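Local coordinates for RagB/SusD family nutrient uptake outer membrane protein (PDB 7KV2) that probably binds beta-glucan at the outer membrane of a gut Bacteroides as a surface glycan-binding protein of the SusD family, at residues 117-122 with 149-154; 162-167 with 493-498; 408-413 with 451-456. One frame throughout, in Å; residues are numbered along the deposited sequence.

Contact 1: residues 117-122 with 149-154; sequences SGVKRC and ALRVFY
The ring of Y154 lies with one face against G118: the CA of G118 sits 3.5 Å from the ring centroid of Y154 and 17° off the ring normal, which meets the geometry of a CH-pi contact. At the ring's edge comes sulfur instead, C122 SG standing 87° off the normal and 4.0 Å from Y154 CE2, a Cys sulfur-aromatic contact. With CG of Y154 anti to the carbonyl carbon, the ring extends toward helix 110-130. G118 has no side chain, and its CA lies directly against the ring. V119 CG2 passes Y154 CB at 4.0 Å, the two side chains running past each other in opposite directions. C122 SG also touches L150 CB at 3.6 Å, while C122 CB meets R151 CB at 3.9 Å. These helices, parts of 110-130 and 137-162, are neighbours in the chain and nearly antiparallel; the axes of the two short segments approach to 8.6 Å at an angle of 161°. Such a helical hairpin accords with the TPR-like architecture of SusD proteins. Polar ends are served elsewhere: Y154 OH bonds to A53 O and R151 NH1 to N123 OD1. The interface itself therefore depends on dispersion and weak aromatic contacts, with glycine allowing the close approach.

Contact 2: residues 162-167 with 493-498; sequences WGNVPY and KKYLPI
W162 and P497 supply the one direct hydrogen bond between these two loops: the indole NE1 of W162 donates to P497 O at 3.0 Å. The acceptor lies in the plane of the indole, but the bond is bent, with an N-H...O angle of 136°, and the donor stands 49° out of the carbonyl plane of P497, so it does not follow a lone pair. Beside it, W162 CD1 comes within 3.2 Å of L496 O, and the five-membered part of the indole also packs against side chains: W162 NE1 lies 3.8 Å from L496 CB, and W162 CD1 meets I498 CG1 at 4.1 Å. Y495 packs against the W162-G163 backbone, its CB 3.3 Å from W162 O. The ring carbon Y495 CD1 reaches G163 CA at 3.5 Å, approaching obliquely, and G163 has a positive phi as the chain leaves helix 137-162. Near CD2 of the same ring, the N164 amide stands steeply to it, the planes 73° apart, with N164 ND2 3.9 Å from Y495 CD2. I498 CD1 completes this shell against N164 O, at 3.7 Å.

Farther out, N513 ties both loops together: its ND2 bonds to W162 O and L496 O, and its OD1 accepts from N164 ND2. The N164 OD1 in turn accepts from A183 N at the start of helix 183-200, and I498 N is bonded to Q512 OE1. The C-terminal part of the chain is thus seated on the end of an N-terminal helix. With a single, bent direct bond and the N513 amide bonded to both loops, the join probably relies on several moderate polar contacts plus apolar packing.

Contact 3: residues 408-413 with 451-456; sequences TLLNAA and EERHLE
L410 and R453 both carry CG anti to the carbonyl carbon, and a bend at chi3 of R453 (71°) turns its guanidinium toward N411. The resulting hydrogen bond runs from R453 NH1 to N411 OD1, 2.9 Å long with an N-H...O angle of 138°. Amide and guanidinium planes are almost coplanar, although the donor is tilted out of the carbonyl plane. A water also accepts from R453 NH1, at 2.9 Å, and gives a weak bond to L410 O, so this nitrogen reaches the side chain of the facing helix directly and the backbone only through the water. Beside this polar link, L410 CD1 rests against R453 CG at 3.9 Å, and L410 CD2 lies 4.0 Å from E452 CG, crossing that side chain at about a right angle. The contact joins helices 405-417 and 446-456, which run antiparallel; the axes of the two short segments approach to 10.7 Å, and at that spacing long side chains do the bridging. Both belong to the helical SusD-family part of the protein. The buried charges are paired around it: R453 NE with D466 and NH2 with E407, while R338 bridges E452 and E456. E456 OE2 additionally accepts from S406 OG and pairs with R404 and R435. Along the second helix, H454 ND1 donates to E451 OE1 at 2.8 Å, in the plane of the imidazole, and its NE2 bonds to D80.

In the fold
All three contacts are mainly buried, yet their chemistry follows their place in the chain. Contact 1 and contact 3 each join antiparallel helices, the former in the N-terminal part of the chain and the latter in the C-terminal part, but the close pair meets through carbon and sulfur whereas the wider pair is bridged by a leucine, an arginine-asparagine hydrogen bond and a water. Contact 2 has no regular structure and spans both parts, bringing segments more than 300 residues apart together; contact 3 falls within that span. Contact 2 begins where helix 137-162, which carries half of contact 1, gives way to a loop, and their centres are about 17 Å apart. Contact 3 lies about 27 Å from either, centre to centre.

Contact 1: residues 117-122 with 149-154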
# COMPACT_ATOMS: atom_id res chain seq x y z
N SER A 117 6.74 12.89 -9.36
CA SER A 117 8.23 12.78 -9.35
C SER A 117 8.62 11.43 -9.95
O SER A 117 9.52 11.40 -10.83
CB SER A 117 8.84 12.95 -7.98
OG SER A 117 8.42 14.19 -7.44
N GLY A 118 7.94 10.36 -9.53
CA GLY A 118 8.13 9.03 -10.12
C GLY A 118 7.93 9.06 -11.64
O GLY A 118 8.85 8.63 -12.37
N VAL A 119 6.79 9.57 -12.09
CA VAL A 119 6.42 9.66 -13.53
C VAL A 119 7.54 10.40 -14.27
O VAL A 119 7.95 9.91 -15.35
CB VAL A 119 5.06 10.34 -13.73
CG1 VAL A 119 4.82 10.60 -15.20
CG2 VAL A 119 3.89 9.54 -13.17
N LYS A 120 7.99 11.53 -13.76
CA LYS A 120 9.03 12.37 -14.43
C LYS A 120 10.32 11.56 -14.55
O LYS A 120 10.92 11.58 -15.62
CB LYS A 120 9.29 13.68 -13.68
CG LYS A 120 8.18 14.72 -13.86
CD LYS A 120 8.28 15.96 -12.99
CE LYS A 120 7.33 17.06 -13.42
NZ LYS A 120 6.91 17.90 -12.26
N ARG A 121 10.72 10.84 -13.51
CA ARG A 121 11.98 10.07 -13.55
C ARG A 121 11.87 8.93 -14.56
O ARG A 121 12.90 8.66 -15.22
CB ARG A 121 12.38 9.60 -12.15
CG ARG A 121 12.71 10.76 -11.24
CD ARG A 121 13.22 10.26 -9.93
NE ARG A 121 13.64 11.35 -9.09
CZ ARG A 121 14.49 11.24 -8.11
NH1 ARG A 121 15.02 10.06 -7.81
NH2 ARG A 121 14.83 12.32 -7.44
N CYS A 122 10.71 8.29 -14.69
CA CYS A 122 10.42 7.22 -15.68
C CYS A 122 10.56 7.80 -17.11
O CYS A 122 11.22 7.16 -17.96
CB CYS A 122 9.06 6.58 -15.44
SG CYS A 122 9.04 5.59 -13.90
N ALA A 149 6.65 0.09 -16.28
CA ALA A 149 5.89 -0.57 -15.21
C ALA A 149 5.85 0.35 -13.99
O ALA A 149 4.75 0.52 -13.44
CB ALA A 149 6.50 -1.92 -14.87
N LEU A 150 6.98 0.93 -13.60
CA LEU A 150 7.01 1.94 -12.50
C LEU A 150 6.09 3.10 -12.86
O LEU A 150 5.40 3.63 -11.97
CB LEU A 150 8.43 2.42 -12.24
CG LEU A 150 9.34 1.43 -11.50
CD1 LEU A 150 10.77 1.95 -11.54
CD2 LEU A 150 8.90 1.22 -10.05
N ARG A 151 6.07 3.51 -14.13
CA ARG A 151 5.25 4.69 -14.48
C ARG A 151 3.78 4.39 -14.23
O ARG A 151 3.11 5.26 -13.71
CB ARG A 151 5.48 5.10 -15.94
CG ARG A 151 4.82 6.42 -16.29
CD ARG A 151 5.41 7.00 -17.59
NE ARG A 151 5.09 6.15 -18.72
CZ ARG A 151 5.73 6.15 -19.90
NH1 ARG A 151 6.76 6.95 -20.10
NH2 ARG A 151 5.35 5.33 -20.85
N VAL A 152 3.30 3.20 -14.58
CA VAL A 152 1.89 2.76 -14.35
C VAL A 152 1.66 2.69 -12.83
O VAL A 152 0.56 3.10 -12.39
CB VAL A 152 1.58 1.44 -15.07
CG1 VAL A 152 0.17 0.95 -14.77
CG2 VAL A 152 1.76 1.57 -16.59
N PHE A 153 2.66 2.21 -12.09
CA PHE A 153 2.58 2.08 -10.60
C PHE A 153 2.36 3.49 -9.99
O PHE A 153 1.44 3.71 -9.18
CB PHE A 153 3.81 1.34 -10.05
CG PHE A 153 3.67 0.94 -8.59
CD1 PHE A 153 3.87 1.84 -7.57
CD2 PHE A 153 3.15 -0.31 -8.26
CE1 PHE A 153 3.68 1.48 -6.24
CE2 PHE A 153 2.93 -0.66 -6.94
CZ PHE A 153 3.21 0.24 -5.93
N TYR A 154 3.09 4.49 -10.46
CA TYR A 154 2.95 5.87 -9.93
C TYR A 154 1.61 6.48 -10.39
O TYR A 154 0.97 7.20 -9.58
CB TYR A 154 4.16 6.69 -10.34
CG TYR A 154 5.49 6.27 -9.78
CD1 TYR A 154 5.70 6.25 -8.40
CD2 TYR A 154 6.57 6.01 -10.60
CE1 TYR A 154 6.94 5.96 -7.87
CE2 TYR A 154 7.81 5.68 -10.07
CZ TYR A 154 8.00 5.65 -8.70
OH TYR A 154 9.22 5.37 -8.14

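Contact 2: residues 162-167 with 493-498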
# COMPACT_ATOMS: atom_id res chain seq x y z
N TRP A 162 -7.39 10.28 -7.04
CA TRP A 162 -7.96 11.52 -7.64
C TRP A 162 -8.67 11.28 -8.99
O TRP A 162 -9.53 12.12 -9.34
CB TRP A 162 -6.87 12.58 -7.78
CG TRP A 162 -6.45 13.22 -6.51
CD1 TRP A 162 -7.10 14.23 -5.85
CD2 TRP A 162 -5.28 12.92 -5.74
NE1 TRP A 162 -6.39 14.59 -4.75
CE2 TRP A 162 -5.27 13.80 -4.65
CE3 TRP A 162 -4.25 11.97 -5.86
CZ2 TRP A 162 -4.24 13.82 -3.71
CZ3 TRP A 162 -3.22 12.01 -4.96
CH2 TRP A 162 -3.24 12.88 -3.87
N GLY A 163 -8.30 10.23 -9.74
CA GLY A 163 -9.04 9.73 -10.92
C GLY A 163 -8.74 10.53 -12.20
O GLY A 163 -8.10 9.97 -13.11
N ASN A 164 -9.25 11.76 -12.28
CA ASN A 164 -9.20 12.63 -13.50
C ASN A 164 -8.01 13.58 -13.39
O ASN A 164 -8.18 14.67 -12.81
CB ASN A 164 -10.51 13.41 -13.66
CG ASN A 164 -11.75 12.55 -13.56
OD1 ASN A 164 -12.03 11.73 -14.42
ND2 ASN A 164 -12.50 12.73 -12.50
N VAL A 165 -6.81 13.17 -13.83
CA VAL A 165 -5.53 13.85 -13.44
C VAL A 165 -4.67 14.05 -14.69
O VAL A 165 -4.92 13.40 -15.69
CB VAL A 165 -4.76 13.02 -12.39
CG1 VAL A 165 -5.54 12.98 -11.09
CG2 VAL A 165 -4.46 11.64 -12.91
N PRO A 166 -3.65 14.94 -14.62
CA PRO A 166 -2.74 15.17 -15.74
C PRO A 166 -2.01 13.89 -16.19
O PRO A 166 -1.64 13.09 -15.31
CB PRO A 166 -1.70 16.16 -15.22
CG PRO A 166 -2.28 16.76 -13.98
CD PRO A 166 -3.33 15.79 -13.48
N TYR A 167 -1.82 13.72 -17.50
CA TYR A 167 -1.08 12.56 -18.08
C TYR A 167 0.01 13.09 -19.00
O TYR A 167 -0.22 14.08 -19.74
CB TYR A 167 -2.01 11.57 -18.78
CG TYR A 167 -1.25 10.39 -19.33
CD1 TYR A 167 -0.95 9.30 -18.51
CD2 TYR A 167 -0.74 10.37 -20.63
CE1 TYR A 167 -0.20 8.23 -18.97
CE2 TYR A 167 0.01 9.30 -21.11
CZ TYR A 167 0.29 8.23 -20.27
OH TYR A 167 1.02 7.15 -20.67
N LYS A 493 -17.77 10.65 -3.76
CA LYS A 493 -16.57 10.58 -2.89
C LYS A 493 -15.52 9.65 -3.49
O LYS A 493 -14.44 9.59 -2.91
CB LYS A 493 -16.98 10.13 -1.50
CG LYS A 493 -18.05 11.01 -0.87
CD LYS A 493 -17.74 12.47 -0.85
CE LYS A 493 -18.88 13.26 -0.23
NZ LYS A 493 -18.44 14.63 0.04
N LYS A 494 -15.77 9.01 -4.63
CA LYS A 494 -14.80 8.06 -5.23
C LYS A 494 -13.44 8.73 -5.53
O LYS A 494 -12.40 8.03 -5.40
CB LYS A 494 -15.44 7.40 -6.46
CG LYS A 494 -14.52 6.45 -7.20
CD LYS A 494 -15.25 5.57 -8.20
CE LYS A 494 -14.29 4.60 -8.84
NZ LYS A 494 -14.92 3.78 -9.89
N TYR A 495 -13.43 9.98 -6.02
CA TYR A 495 -12.22 10.75 -6.38
C TYR A 495 -12.09 11.94 -5.43
O TYR A 495 -13.07 12.74 -5.33
CB TYR A 495 -12.28 11.19 -7.86
CG TYR A 495 -12.56 10.07 -8.82
CD1 TYR A 495 -11.76 8.93 -8.83
CD2 TYR A 495 -13.59 10.15 -9.75
CE1 TYR A 495 -12.00 7.89 -9.69
CE2 TYR A 495 -13.83 9.11 -10.63
CZ TYR A 495 -13.02 7.99 -10.62
OH TYR A 495 -13.25 6.93 -11.46
N LEU A 496 -10.95 12.09 -4.74
CA LEU A 496 -10.74 13.19 -3.77
C LEU A 496 -10.67 14.52 -4.52
O LEU A 496 -10.32 14.54 -5.69
CB LEU A 496 -9.42 13.00 -3.01
CG LEU A 496 -9.45 11.87 -1.97
CD1 LEU A 496 -8.03 11.49 -1.59
CD2 LEU A 496 -10.23 12.31 -0.74
N PRO A 497 -10.92 15.65 -3.84
CA PRO A 497 -10.64 16.97 -4.41
C PRO A 497 -9.16 17.06 -4.78
O PRO A 497 -8.31 16.74 -3.91
CB PRO A 497 -10.91 17.97 -3.29
CG PRO A 497 -11.81 17.22 -2.33
CD PRO A 497 -11.41 15.76 -2.46
N ILE A 498 -8.87 17.53 -6.00
CA ILE A 498 -7.49 17.93 -6.43
C ILE A 498 -7.01 19.08 -5.56
O ILE A 498 -7.77 20.00 -5.29
CB ILE A 498 -7.49 18.24 -7.94
CG1 ILE A 498 -7.92 17.00 -8.72
CG2 ILE A 498 -6.13 18.77 -8.39
CD1 ILE A 498 -8.27 17.25 -10.18

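Contact 3: residues 408-413 with 451-456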
# COMPACT_ATOMS: atom_id res chain seq x y z
N THR A 408 -2.84 -12.96 -4.76
CA THR A 408 -2.90 -13.75 -6.00
C THR A 408 -4.04 -14.78 -5.90
O THR A 408 -4.83 -14.88 -6.83
CB THR A 408 -1.56 -14.47 -6.24
OG1 THR A 408 -0.48 -13.55 -6.17
CG2 THR A 408 -1.55 -15.13 -7.60
N LEU A 409 -4.07 -15.56 -4.83
CA LEU A 409 -5.07 -16.65 -4.64
C LEU A 409 -6.49 -16.06 -4.57
O LEU A 409 -7.41 -16.61 -5.23
CB LEU A 409 -4.73 -17.43 -3.37
CG LEU A 409 -3.49 -18.34 -3.39
CD1 LEU A 409 -3.16 -18.81 -1.99
CD2 LEU A 409 -3.66 -19.54 -4.30
N LEU A 410 -6.69 -14.98 -3.82
CA LEU A 410 -8.03 -14.37 -3.68
C LEU A 410 -8.43 -13.72 -5.01
O LEU A 410 -9.64 -13.81 -5.36
CB LEU A 410 -8.00 -13.40 -2.50
CG LEU A 410 -7.85 -14.11 -1.15
CD1 LEU A 410 -7.75 -13.13 0.02
CD2 LEU A 410 -8.99 -15.07 -0.89
N ASN A 411 -7.51 -13.06 -5.71
CA ASN A 411 -7.78 -12.48 -7.06
C ASN A 411 -8.29 -13.59 -8.00
O ASN A 411 -9.34 -13.39 -8.67
CB ASN A 411 -6.53 -11.86 -7.69
CG ASN A 411 -6.13 -10.49 -7.17
OD1 ASN A 411 -6.83 -9.87 -6.37
ND2 ASN A 411 -5.00 -9.99 -7.66
N ALA A 412 -7.58 -14.73 -8.05
CA ALA A 412 -7.95 -15.89 -8.91
C ALA A 412 -9.33 -16.42 -8.48
O ALA A 412 -10.18 -16.60 -9.33
CB ALA A 412 -6.88 -16.95 -8.85
N ALA A 413 -9.56 -16.69 -7.20
CA ALA A 413 -10.89 -17.14 -6.71
C ALA A 413 -11.97 -16.17 -7.22
O ALA A 413 -13.00 -16.62 -7.80
CB ALA A 413 -10.89 -17.23 -5.20
N GLU A 451 -14.92 -10.73 1.90
CA GLU A 451 -14.70 -10.73 3.36
C GLU A 451 -13.34 -11.38 3.71
O GLU A 451 -12.73 -10.96 4.72
CB GLU A 451 -15.90 -11.30 4.09
CG GLU A 451 -15.74 -11.26 5.60
CD GLU A 451 -15.63 -9.89 6.27
OE1 GLU A 451 -15.72 -8.81 5.61
OE2 GLU A 451 -15.49 -9.91 7.50
N GLU A 452 -12.86 -12.36 2.95
CA GLU A 452 -11.54 -12.97 3.24
C GLU A 452 -10.46 -11.92 2.98
O GLU A 452 -9.55 -11.83 3.78
CB GLU A 452 -11.27 -14.23 2.41
CG GLU A 452 -10.11 -15.05 2.94
CD GLU A 452 -10.41 -15.77 4.23
OE1 GLU A 452 -11.63 -16.08 4.48
OE2 GLU A 452 -9.46 -15.94 5.03
N ARG A 453 -10.59 -11.11 1.93
CA ARG A 453 -9.67 -9.98 1.69
C ARG A 453 -9.67 -9.06 2.91
O ARG A 453 -8.60 -8.59 3.32
CB ARG A 453 -10.05 -9.21 0.42
CG ARG A 453 -9.97 -10.01 -0.86
CD ARG A 453 -10.44 -9.19 -2.06
NE ARG A 453 -9.47 -8.15 -2.38
CZ ARG A 453 -8.40 -8.27 -3.15
NH1 ARG A 453 -8.15 -9.36 -3.88
NH2 ARG A 453 -7.59 -7.24 -3.24
N HIS A 454 -10.86 -8.75 3.43
CA HIS A 454 -11.08 -7.84 4.56
C HIS A 454 -10.27 -8.36 5.77
O HIS A 454 -9.61 -7.56 6.43
CB HIS A 454 -12.59 -7.75 4.85
CG HIS A 454 -12.93 -6.72 5.85
ND1 HIS A 454 -14.16 -6.69 6.48
CD2 HIS A 454 -12.23 -5.66 6.31
CE1 HIS A 454 -14.20 -5.65 7.29
NE2 HIS A 454 -13.01 -5.01 7.23
N LEU A 455 -10.37 -9.66 6.04
CA LEU A 455 -9.67 -10.32 7.17
C LEU A 455 -8.15 -10.32 6.91
O LEU A 455 -7.40 -10.18 7.88
CB LEU A 455 -10.20 -11.76 7.27
CG LEU A 455 -11.66 -11.93 7.71
CD1 LEU A 455 -12.08 -13.40 7.66
CD2 LEU A 455 -11.87 -11.43 9.13
N GLU A 456 -7.75 -10.46 5.64
CA GLU A 456 -6.35 -10.74 5.21
C GLU A 456 -5.47 -9.48 5.18
O GLU A 456 -4.26 -9.58 5.46
CB GLU A 456 -6.41 -11.41 3.83
CG GLU A 456 -5.07 -11.86 3.32
CD GLU A 456 -4.34 -12.97 4.06
OE1 GLU A 456 -4.97 -13.65 4.91
OE2 GLU A 456 -3.11 -13.12 3.80
O HOH W 1 -10.22 -11.14 -4.70